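Local coordinates for periplasmic solute binding protein (Pectobacterium atrosepticum, PDB 4RY1) that probably binds a sugar in the periplasm and delivers it to an ABC-type transporter, at residues A[154-168]-A[216-229]. Sequence-based numbering, arbitrary orientation.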
loop_
_atom_site.group_PDB
_atom_site.type_symbol
_atom_site.label_atom_id
_atom_site.label_comp_id
_atom_site.label_asym_id
_atom_site.label_seq_id
_atom_site.Cartn_x
_atom_site.Cartn_y
_atom_site.Cartn_z
ATOM N N ASP A 154 -27.194 11.188 6.909
ATOM C CA ASP A 154 -26.043 11.075 7.803
ATOM C C ASP A 154 -25.215 9.778 7.621
ATOM O O ASP A 154 -24.056 9.724 8.016
ATOM C CB ASP A 154 -26.540 11.197 9.243
ATOM C CG ASP A 154 -25.433 11.444 10.211
ATOM O OD1 ASP A 154 -24.584 12.328 9.918
ATOM O OD2 ASP A 154 -25.429 10.808 11.247
ATOM N N SER A 155 -25.812 8.738 7.038
ATOM C CA SER A 155 -25.083 7.470 6.787
ATOM C C SER A 155 -24.079 7.542 5.639
ATOM O O SER A 155 -23.221 6.673 5.521
ATOM C CB SER A 155 -26.057 6.336 6.472
ATOM O OG SER A 155 -26.755 5.930 7.624
ATOM N N TYR A 156 -24.238 8.547 4.774
ATOM C CA TYR A 156 -23.484 8.663 3.522
ATOM C C TYR A 156 -22.300 9.600 3.603
ATOM O O TYR A 156 -22.429 10.733 4.049
ATOM C CB TYR A 156 -24.423 9.141 2.416
ATOM C CG TYR A 156 -25.396 8.047 2.030
ATOM C CD1 TYR A 156 -26.589 7.854 2.722
ATOM C CD2 TYR A 156 -25.094 7.172 0.996
ATOM C CE1 TYR A 156 -27.464 6.824 2.376
ATOM C CE2 TYR A 156 -25.944 6.144 0.649
ATOM C CZ TYR A 156 -27.132 5.970 1.335
ATOM O OH TYR A 156 -27.983 4.947 0.971
ATOM N N TYR A 157 -21.156 9.121 3.106
ATOM C CA TYR A 157 -19.899 9.867 3.184
ATOM C C TYR A 157 -19.142 9.771 1.866
ATOM O O TYR A 157 -19.104 8.701 1.255
ATOM C CB TYR A 157 -18.982 9.298 4.273
ATOM C CG TYR A 157 -19.518 9.353 5.689
ATOM C CD1 TYR A 157 -20.402 8.390 6.150
ATOM C CD2 TYR A 157 -19.132 10.355 6.564
ATOM C CE1 TYR A 157 -20.884 8.420 7.454
ATOM C CE2 TYR A 157 -19.607 10.403 7.876
ATOM C CZ TYR A 157 -20.488 9.432 8.310
ATOM O OH TYR A 157 -20.919 9.470 9.604
ATOM N N PRO A 158 -18.486 10.867 1.467
ATOM C CA PRO A 158 -17.596 10.846 0.297
ATOM C C PRO A 158 -16.514 9.770 0.323
ATOM O O PRO A 158 -16.149 9.215 -0.725
ATOM C CB PRO A 158 -16.937 12.236 0.357
ATOM C CG PRO A 158 -18.007 13.098 0.927
ATOM C CD PRO A 158 -18.685 12.251 1.960
ATOM N N LEU A 159 -16.012 9.508 1.521
ATOM C CA LEU A 159 -14.779 8.745 1.718
ATOM C C LEU A 159 -14.830 7.938 3.013
ATOM O O LEU A 159 -15.267 8.447 4.047
ATOM C CB LEU A 159 -13.621 9.749 1.766
ATOM C CG LEU A 159 -12.184 9.277 1.936
ATOM C CD1 LEU A 159 -11.815 8.371 0.783
ATOM C CD2 LEU A 159 -11.216 10.455 2.066
ATOM N N GLY A 160 -14.374 6.682 2.951
ATOM C CA GLY A 160 -14.203 5.858 4.145
ATOM C C GLY A 160 -12.756 5.827 4.596
ATOM O O GLY A 160 -11.890 6.549 4.101
ATOM N N VAL A 161 -12.526 4.993 5.598
ATOM C CA VAL A 161 -11.240 4.789 6.206
ATOM C C VAL A 161 -10.991 3.298 6.060
ATOM O O VAL A 161 -11.748 2.483 6.583
ATOM C CB VAL A 161 -11.249 5.215 7.680
ATOM C CG1 VAL A 161 -9.915 4.949 8.357
ATOM C CG2 VAL A 161 -11.589 6.706 7.794
ATOM N N ALA A 162 -9.958 2.955 5.295
ATOM C CA ALA A 162 -9.788 1.624 4.722
ATOM C C ALA A 162 -9.644 0.490 5.740
ATOM O O ALA A 162 -10.037 -0.647 5.454
ATOM C CB ALA A 162 -8.596 1.646 3.781
ATOM N N GLN A 163 -9.068 0.791 6.894
ATOM C CA GLN A 163 -8.908 -0.195 7.976
ATOM C C GLN A 163 -9.577 0.287 9.268
ATOM O O GLN A 163 -9.268 -0.186 10.359
ATOM C CB GLN A 163 -7.426 -0.543 8.154
ATOM C CG GLN A 163 -6.842 -1.263 6.937
ATOM C CD GLN A 163 -5.400 -1.704 7.089
ATOM O OE1 GLN A 163 -4.989 -2.167 8.143
ATOM N NE2 GLN A 163 -4.635 -1.603 6.008
ATOM N N GLY A 164 -10.528 1.209 9.115
ATOM C CA GLY A 164 -11.456 1.561 10.203
ATOM C C GLY A 164 -10.746 2.104 11.430
ATOM O O GLY A 164 -9.970 3.056 11.345
ATOM N N ALA A 165 -11.025 1.474 12.570
ATOM C CA ALA A 165 -10.432 1.838 13.864
ATOM C C ALA A 165 -9.183 1.017 14.191
ATOM O O ALA A 165 -8.567 1.222 15.225
ATOM C CB ALA A 165 -11.451 1.708 14.974
ATOM N N SER A 166 -8.814 0.089 13.311
ATOM C CA SER A 166 -7.620 -0.737 13.508
ATOM C C SER A 166 -6.334 0.023 13.178
ATOM O O SER A 166 -5.308 -0.133 13.848
ATOM C CB SER A 166 -7.713 -2.029 12.678
ATOM O OG SER A 166 -8.772 -2.837 13.165
ATOM N N ASP A 167 -6.392 0.842 12.138
ATOM C CA ASP A 167 -5.212 1.508 11.610
ATOM C C ASP A 167 -5.731 2.616 10.706
ATOM O O ASP A 167 -6.686 2.394 9.972
ATOM C CB ASP A 167 -4.394 0.391 10.925
ATOM C CG ASP A 167 -3.458 0.827 9.830
ATOM O OD1 ASP A 167 -3.762 1.703 9.010
ATOM O OD2 ASP A 167 -2.381 0.173 9.775
ATOM N N VAL A 168 -5.149 3.815 10.800
ATOM C CA VAL A 168 -5.584 4.955 9.978
ATOM C C VAL A 168 -4.399 5.482 9.146
ATOM O O VAL A 168 -4.231 6.666 8.895
ATOM C CB VAL A 168 -6.315 6.044 10.793
ATOM C CG1 VAL A 168 -7.026 7.033 9.859
ATOM C CG2 VAL A 168 -7.308 5.376 11.745
ATOM N N HIS A 216 -18.013 16.077 7.449
ATOM C CA HIS A 216 -18.708 14.866 6.987
ATOM C C HIS A 216 -18.086 14.289 5.709
ATOM O O HIS A 216 -18.773 13.691 4.887
ATOM C CB HIS A 216 -20.221 15.118 6.797
ATOM C CG HIS A 216 -21.087 13.906 7.014
ATOM N ND1 HIS A 216 -21.472 13.056 5.997
ATOM C CD2 HIS A 216 -21.668 13.423 8.140
ATOM C CE1 HIS A 216 -22.234 12.095 6.490
ATOM N NE2 HIS A 216 -22.371 12.296 7.787
ATOM N N VAL A 217 -16.773 14.452 5.552
ATOM C CA VAL A 217 -16.093 13.791 4.427
ATOM C C VAL A 217 -15.845 12.317 4.735
ATOM O O VAL A 217 -16.085 11.455 3.908
ATOM C CB VAL A 217 -14.780 14.490 4.043
ATOM C CG1 VAL A 217 -14.106 13.739 2.899
ATOM C CG2 VAL A 217 -15.072 15.902 3.586
ATOM N N ILE A 218 -15.339 12.066 5.933
ATOM C CA ILE A 218 -15.133 10.714 6.440
ATOM C C ILE A 218 -15.878 10.524 7.754
ATOM O O ILE A 218 -16.087 11.481 8.487
ATOM C CB ILE A 218 -13.637 10.400 6.687
ATOM C CG1 ILE A 218 -13.075 11.187 7.870
ATOM C CG2 ILE A 218 -12.816 10.592 5.407
ATOM C CD1 ILE A 218 -11.621 10.899 8.154
ATOM N N PRO A 219 -16.266 9.284 8.077
ATOM C CA PRO A 219 -16.771 9.034 9.425
ATOM C C PRO A 219 -15.671 9.070 10.460
ATOM O O PRO A 219 -14.500 8.876 10.134
ATOM C CB PRO A 219 -17.323 7.608 9.352
ATOM C CG PRO A 219 -17.394 7.275 7.898
ATOM C CD PRO A 219 -16.246 8.046 7.290
ATOM N N ASP A 220 -16.058 9.287 11.708
ATOM C CA ASP A 220 -15.102 9.344 12.806
ATOM C C ASP A 220 -14.758 7.960 13.342
ATOM O O ASP A 220 -15.254 6.943 12.850
ATOM C CB ASP A 220 -15.589 10.319 13.894
ATOM C CG ASP A 220 -16.749 9.790 14.706
ATOM O OD1 ASP A 220 -17.162 8.630 14.527
ATOM O OD2 ASP A 220 -17.260 10.570 15.529
ATOM N N GLN A 221 -13.901 7.918 14.349
ATOM C CA GLN A 221 -13.444 6.629 14.863
ATOM C C GLN A 221 -14.509 5.923 15.720
ATOM O O GLN A 221 -14.449 4.697 15.893
ATOM C CB GLN A 221 -12.128 6.748 15.612
ATOM C CG GLN A 221 -10.976 7.073 14.687
ATOM C CD GLN A 221 -10.525 5.830 13.968
ATOM O OE1 GLN A 221 -9.974 4.926 14.597
ATOM N NE2 GLN A 221 -10.774 5.755 12.668
ATOM N N ARG A 222 -15.470 6.682 16.253
ATOM C CA ARG A 222 -16.626 6.079 16.937
ATOM C C ARG A 222 -17.448 5.236 15.948
ATOM O O ARG A 222 -17.836 4.097 16.238
ATOM C CB ARG A 222 -17.523 7.141 17.569
ATOM C CG ARG A 222 -16.877 7.945 18.694
ATOM C CD ARG A 222 -17.875 8.950 19.222
ATOM N NE ARG A 222 -17.477 9.671 20.422
ATOM C CZ ARG A 222 -17.691 9.267 21.676
ATOM N NH1 ARG A 222 -18.238 8.085 21.953
ATOM N NH2 ARG A 222 -17.307 10.052 22.670
ATOM N N TYR A 223 -17.644 5.788 14.762
ATOM C CA TYR A 223 -18.365 5.083 13.689
ATOM C C TYR A 223 -17.644 3.768 13.374
ATOM O O TYR A 223 -18.241 2.702 13.359
ATOM C CB TYR A 223 -18.464 5.963 12.449
ATOM C CG TYR A 223 -19.033 5.336 11.213
ATOM C CD1 TYR A 223 -18.246 4.505 10.419
ATOM C CD2 TYR A 223 -20.309 5.621 10.783
ATOM C CE1 TYR A 223 -18.730 3.960 9.237
ATOM C CE2 TYR A 223 -20.808 5.078 9.606
ATOM C CZ TYR A 223 -20.015 4.236 8.832
ATOM O OH TYR A 223 -20.474 3.694 7.641
ATOM N N PHE A 224 -16.350 3.845 13.108
ATOM C CA PHE A 224 -15.625 2.631 12.707
ATOM C C PHE A 224 -15.554 1.612 13.844
ATOM O O PHE A 224 -15.672 0.403 13.611
ATOM C CB PHE A 224 -14.272 2.950 12.074
ATOM C CG PHE A 224 -14.431 3.538 10.705
ATOM C CD1 PHE A 224 -14.850 2.736 9.649
ATOM C CD2 PHE A 224 -14.268 4.900 10.489
ATOM C CE1 PHE A 224 -15.074 3.283 8.394
ATOM C CE2 PHE A 224 -14.466 5.444 9.230
ATOM C CZ PHE A 224 -14.898 4.643 8.190
ATOM N N SER A 225 -15.430 2.094 15.074
ATOM C CA SER A 225 -15.386 1.200 16.223
ATOM C C SER A 225 -16.656 0.392 16.366
ATOM O O SER A 225 -16.607 -0.728 16.882
ATOM C CB SER A 225 -15.115 1.972 17.498
ATOM O OG SER A 225 -13.793 2.501 17.485
ATOM N N SER A 226 -17.778 0.945 15.885
ATOM C CA SER A 226 -19.081 0.271 15.967
ATOM C C SER A 226 -19.105 -1.012 15.145
ATOM O O SER A 226 -19.979 -1.841 15.334
ATOM C CB SER A 226 -20.258 1.184 15.585
ATOM O OG SER A 226 -20.396 1.337 14.181
ATOM N N PHE A 227 -18.167 -1.148 14.214
ATOM C CA PHE A 227 -18.078 -2.349 13.371
ATOM C C PHE A 227 -17.125 -3.419 13.870
ATOM O O PHE A 227 -17.000 -4.479 13.245
ATOM C CB PHE A 227 -17.752 -1.951 11.933
ATOM C CG PHE A 227 -18.860 -1.201 11.292
ATOM C CD1 PHE A 227 -19.911 -1.883 10.696
ATOM C CD2 PHE A 227 -18.895 0.176 11.343
ATOM C CE1 PHE A 227 -20.963 -1.196 10.149
ATOM C CE2 PHE A 227 -19.952 0.874 10.804
ATOM C CZ PHE A 227 -20.993 0.190 10.210
ATOM N N GLY A 228 -16.447 -3.140 14.979
ATOM C CA GLY A 228 -15.530 -4.101 15.608
ATOM C C GLY A 228 -14.284 -4.341 14.760
ATOM O O GLY A 228 -13.688 -3.409 14.223
ATOM N N ARG A 229 -13.911 -5.612 14.643
ATOM C CA ARG A 229 -12.667 -6.018 13.950
ATOM C C ARG A 229 -12.888 -6.468 12.501
ATOM O O ARG A 229 -11.955 -6.905 11.821
ATOM C CB ARG A 229 -11.947 -7.142 14.726
ATOM C CG ARG A 229 -10.931 -6.705 15.792
ATOM C CD ARG A 229 -10.277 -5.366 15.461
ATOM N NE ARG A 229 -8.889 -5.171 15.888
ATOM C CZ ARG A 229 -7.819 -5.257 15.090
ATOM N NH1 ARG A 229 -7.927 -5.589 13.804
ATOM N NH2 ARG A 229 -6.613 -5.020 15.588
HETATM O O HOH W 1 -22.983 4.395 6.932
HETATM O O HOH W 2 -19.122 9.455 11.963
HETATM O O HOH W 3 -13.259 -0.562 12.062
#
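Residues 154-168 and 216-229 run alongside each other in the same direction, with Leu159 CA 5.1 Å from Ile218 CA and Gly164 CA 5.0 Å from Phe224 CA. One weak backbone bond joins them, from Leu159 N to Val217 O. Beside it, Ile218 CA makes a CA-H...O contact with Leu159 O at 3.3 Å.

The Tyr157 ring lies between two residues of 216-229. His216 forms an offset stack on one face of Tyr157, with ring centroids 4.0 Å apart and planes at 8°. Pro219 CG sits over the centre of the opposite face, a CH-pi contact 3.5 Å from the Tyr157 ring centroid. The edge of Tyr157 also points to the face of Tyr223, with the planes at 70°, which completes an aromatic cluster. His216 NE2 gives its one N-H, weakly, to both O and OD1 of Asp154. Water links Tyr157 OH to Asp220 N.

His216 closes helix 199-214 in a Schellman motif, and Asp220 is the N-cap of helix 221-225, its OD1 accepting from Tyr223 N. The contact thus packs the link between these helices against the loop joining helices 138-152 and 169-183, within a periplasmic binding protein fold. Backbone bonds between Tyr157 and both Glu242 and Ala244, and between Gly160 and Gly245, tie the loop to the start of strand 245-249 and the residues before it.

Farther along, Val161 CB lies over a face of the Phe224 ring, and its CG2 comes 3.5 Å from Phe224 CE2. Gly164 CA packs obliquely against the same ring. Gln221 bends at chi2 (-79°) and sends NE2 to Gly164 O at 3.1 Å. That bond is nearly straight, but the donor stands above the carbonyl plane. Gln221 OE1 accepts from Gln382 NE2 of helix 371-385.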